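Phosphoribosylformylglycinamidine synthase 2 (Thermus thermophilus, PDB 3VIU) belongs to the phosphoribosylformylglycinamidine synthase II family, is built from two tandem AIR synthase-related (PurM-like) halves, and binds ADP and magnesium. Local coordinates at residues R168-V173 with K533-T538. Numbering follows the deposited sequence.
Sequences RENPLV and KRIPPT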
loop_
_atom_site.group_PDB
_atom_site.type_symbol
_atom_site.label_atom_id
_atom_site.label_comp_id
_atom_site.label_asym_id
_atom_site.label_seq_id
_atom_site.Cartn_x
_atom_site.Cartn_y
_atom_site.Cartn_z
ATOM N N ARG A 168 5.291 18.797 -2.340
ATOM C CA ARG A 168 4.753 20.053 -1.821
ATOM C C ARG A 168 3.347 20.342 -2.369
ATOM O O ARG A 168 2.423 20.577 -1.596
ATOM C CB ARG A 168 5.689 21.219 -2.166
ATOM C CG ARG A 168 5.370 22.527 -1.443
ATOM C CD ARG A 168 6.041 23.725 -2.120
ATOM N NE ARG A 168 7.425 23.443 -2.503
ATOM C CZ ARG A 168 8.411 23.243 -1.637
ATOM N NH1 ARG A 168 9.637 22.984 -2.064
ATOM N NH2 ARG A 168 8.168 23.311 -0.340
ATOM N N GLU A 169 3.187 20.312 -3.690
ATOM C CA GLU A 169 1.889 20.585 -4.319
ATOM C C GLU A 169 0.903 19.436 -4.325
ATOM O O GLU A 169 -0.302 19.646 -4.207
ATOM C CB GLU A 169 2.074 21.059 -5.762
ATOM C CG GLU A 169 2.297 22.539 -5.874
ATOM C CD GLU A 169 3.426 22.996 -4.995
ATOM O OE1 GLU A 169 4.552 22.475 -5.158
ATOM O OE2 GLU A 169 3.190 23.871 -4.137
ATOM N N ASN A 170 1.399 18.220 -4.480
ATOM C CA ASN A 170 0.511 17.071 -4.509
ATOM C C ASN A 170 0.914 16.020 -3.485
ATOM O O ASN A 170 1.751 15.164 -3.762
ATOM C CB ASN A 170 0.503 16.453 -5.909
ATOM C CG ASN A 170 0.159 17.467 -6.996
ATOM O OD1 ASN A 170 0.945 18.365 -7.300
ATOM N ND2 ASN A 170 -1.025 17.326 -7.580
ATOM N N PRO A 171 0.328 16.076 -2.278
ATOM C CA PRO A 171 0.683 15.081 -1.270
ATOM C C PRO A 171 0.076 13.726 -1.638
ATOM O O PRO A 171 -0.811 13.640 -2.495
ATOM C CB PRO A 171 0.093 15.671 0.010
ATOM C CG PRO A 171 -1.132 16.366 -0.492
ATOM C CD PRO A 171 -0.619 17.063 -1.730
ATOM N N LEU A 172 0.556 12.666 -1.004
ATOM C CA LEU A 172 0.024 11.348 -1.290
ATOM C C LEU A 172 -0.468 10.669 -0.029
ATOM O O LEU A 172 0.166 10.742 1.022
ATOM C CB LEU A 172 1.084 10.461 -1.948
ATOM C CG LEU A 172 1.657 10.846 -3.312
ATOM C CD1 LEU A 172 2.589 9.742 -3.771
ATOM C CD2 LEU A 172 0.542 11.051 -4.327
ATOM N N VAL A 173 -1.611 10.013 -0.143
ATOM C CA VAL A 173 -2.178 9.280 0.971
ATOM C C VAL A 173 -2.739 7.976 0.428
ATOM O O VAL A 173 -3.783 7.958 -0.231
ATOM C CB VAL A 173 -3.301 10.068 1.664
ATOM C CG1 VAL A 173 -3.811 9.280 2.862
ATOM C CG2 VAL A 173 -2.791 11.440 2.089
ATOM N N LYS A 533 5.006 20.673 -12.443
ATOM C CA LYS A 533 5.817 20.011 -11.419
ATOM C C LYS A 533 5.229 18.629 -11.124
ATOM O O LYS A 533 4.108 18.519 -10.637
ATOM C CB LYS A 533 5.852 20.832 -10.128
ATOM C CG LYS A 533 6.743 20.210 -9.064
ATOM C CD LYS A 533 6.671 20.960 -7.752
ATOM C CE LYS A 533 7.486 20.260 -6.686
ATOM N NZ LYS A 533 7.388 20.951 -5.382
ATOM N N ARG A 534 5.988 17.581 -11.429
ATOM C CA ARG A 534 5.527 16.210 -11.206
ATOM C C ARG A 534 6.058 15.655 -9.890
ATOM O O ARG A 534 7.198 15.923 -9.521
ATOM C CB ARG A 534 5.986 15.294 -12.351
ATOM C CG ARG A 534 5.664 15.803 -13.752
ATOM C CD ARG A 534 5.919 14.740 -14.812
ATOM N NE ARG A 534 7.271 14.194 -14.746
ATOM C CZ ARG A 534 8.376 14.895 -14.979
ATOM N NH1 ARG A 534 9.565 14.314 -14.891
ATOM N NH2 ARG A 534 8.291 16.178 -15.301
ATOM N N ILE A 535 5.231 14.892 -9.177
ATOM C CA ILE A 535 5.671 14.291 -7.919
ATOM C C ILE A 535 6.677 13.220 -8.290
ATOM O O ILE A 535 6.703 12.762 -9.423
ATOM C CB ILE A 535 4.529 13.574 -7.164
ATOM C CG1 ILE A 535 3.966 12.457 -8.045
ATOM C CG2 ILE A 535 3.445 14.578 -6.741
ATOM C CD1 ILE A 535 2.944 11.591 -7.370
ATOM N N PRO A 536 7.540 12.826 -7.347
ATOM C CA PRO A 536 8.512 11.781 -7.673
ATOM C C PRO A 536 7.691 10.544 -8.007
ATOM O O PRO A 536 6.674 10.304 -7.373
ATOM C CB PRO A 536 9.276 11.601 -6.363
ATOM C CG PRO A 536 9.260 12.981 -5.789
ATOM C CD PRO A 536 7.821 13.414 -6.025
ATOM N N PRO A 537 8.095 9.765 -9.019
ATOM C CA PRO A 537 7.312 8.566 -9.341
ATOM C C PRO A 537 7.200 7.758 -8.050
ATOM O O PRO A 537 8.195 7.532 -7.373
ATOM C CB PRO A 537 8.162 7.875 -10.400
ATOM C CG PRO A 537 8.791 9.035 -11.110
ATOM C CD PRO A 537 9.210 9.936 -9.963
ATOM N N THR A 538 5.993 7.335 -7.703
ATOM C CA THR A 538 5.821 6.615 -6.456
ATOM C C THR A 538 5.052 5.304 -6.544
ATOM O O THR A 538 3.827 5.287 -6.686
ATOM C CB THR A 538 5.135 7.520 -5.410
ATOM O OG1 THR A 538 5.927 8.691 -5.206
ATOM C CG2 THR A 538 4.997 6.800 -4.086
#
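The carboxylate of Glu169 and the guanidinium of Arg168 flank the ammonium of Lys533. OE1 of Glu169 receives NZ of Lys533 nearly along its C-O axis at 3.2 Å, forming a salt bridge, whereas the same ammonium lies oblique to the guanidinium, with NE of Arg168 3.8 Å from NZ of Lys533. Both segments belong to PurM-like N-terminal domains, and they meet where 168-173 enters strand 172-182 and where the other segment leads into strand 538-548. These strands hold corresponding places in the two six-stranded mixed sheets, so the contact joins equivalent corners of the tandem halves.

Lys533 reaches across because its chain is fully extended, CG lying opposite the backbone N (chi1 -177°), and it crosses the Glu169 side chain at about a right angle. The main polar partner of NZ is the backbone O of Glu165, and Arg168 turns its NH2 to Glu131. Glu169 thus pairs with Lys533 and Glu131 with Arg168, which probably offsets the proximity of the two like charges.

Beyond this polar end packing replaces charge. CG2 of Ile535 lies 3.5 Å from the backbone O of Asn170 and also against its CB, and the other branch of Ile535 carries CD1 to within 3.9 Å of CD2 of Leu172, tip to tip. With chi1 of Ile535 at 60°, CG1 is flanked by both backbone arms, while CG2 is left opposite the carbonyl carbon and facing Asn170. The second methyl of Leu172, CD1, meets Thr538, touching its CB at 3.8 Å.

Thr538 keeps its hydroxyl satisfied beside this methyl: OG1 is hydrogen-bonded to Tyr167 OH, and it donates to Pro536 O at 2.8 Å, approaching from above the carbonyl plane, 42° out of it.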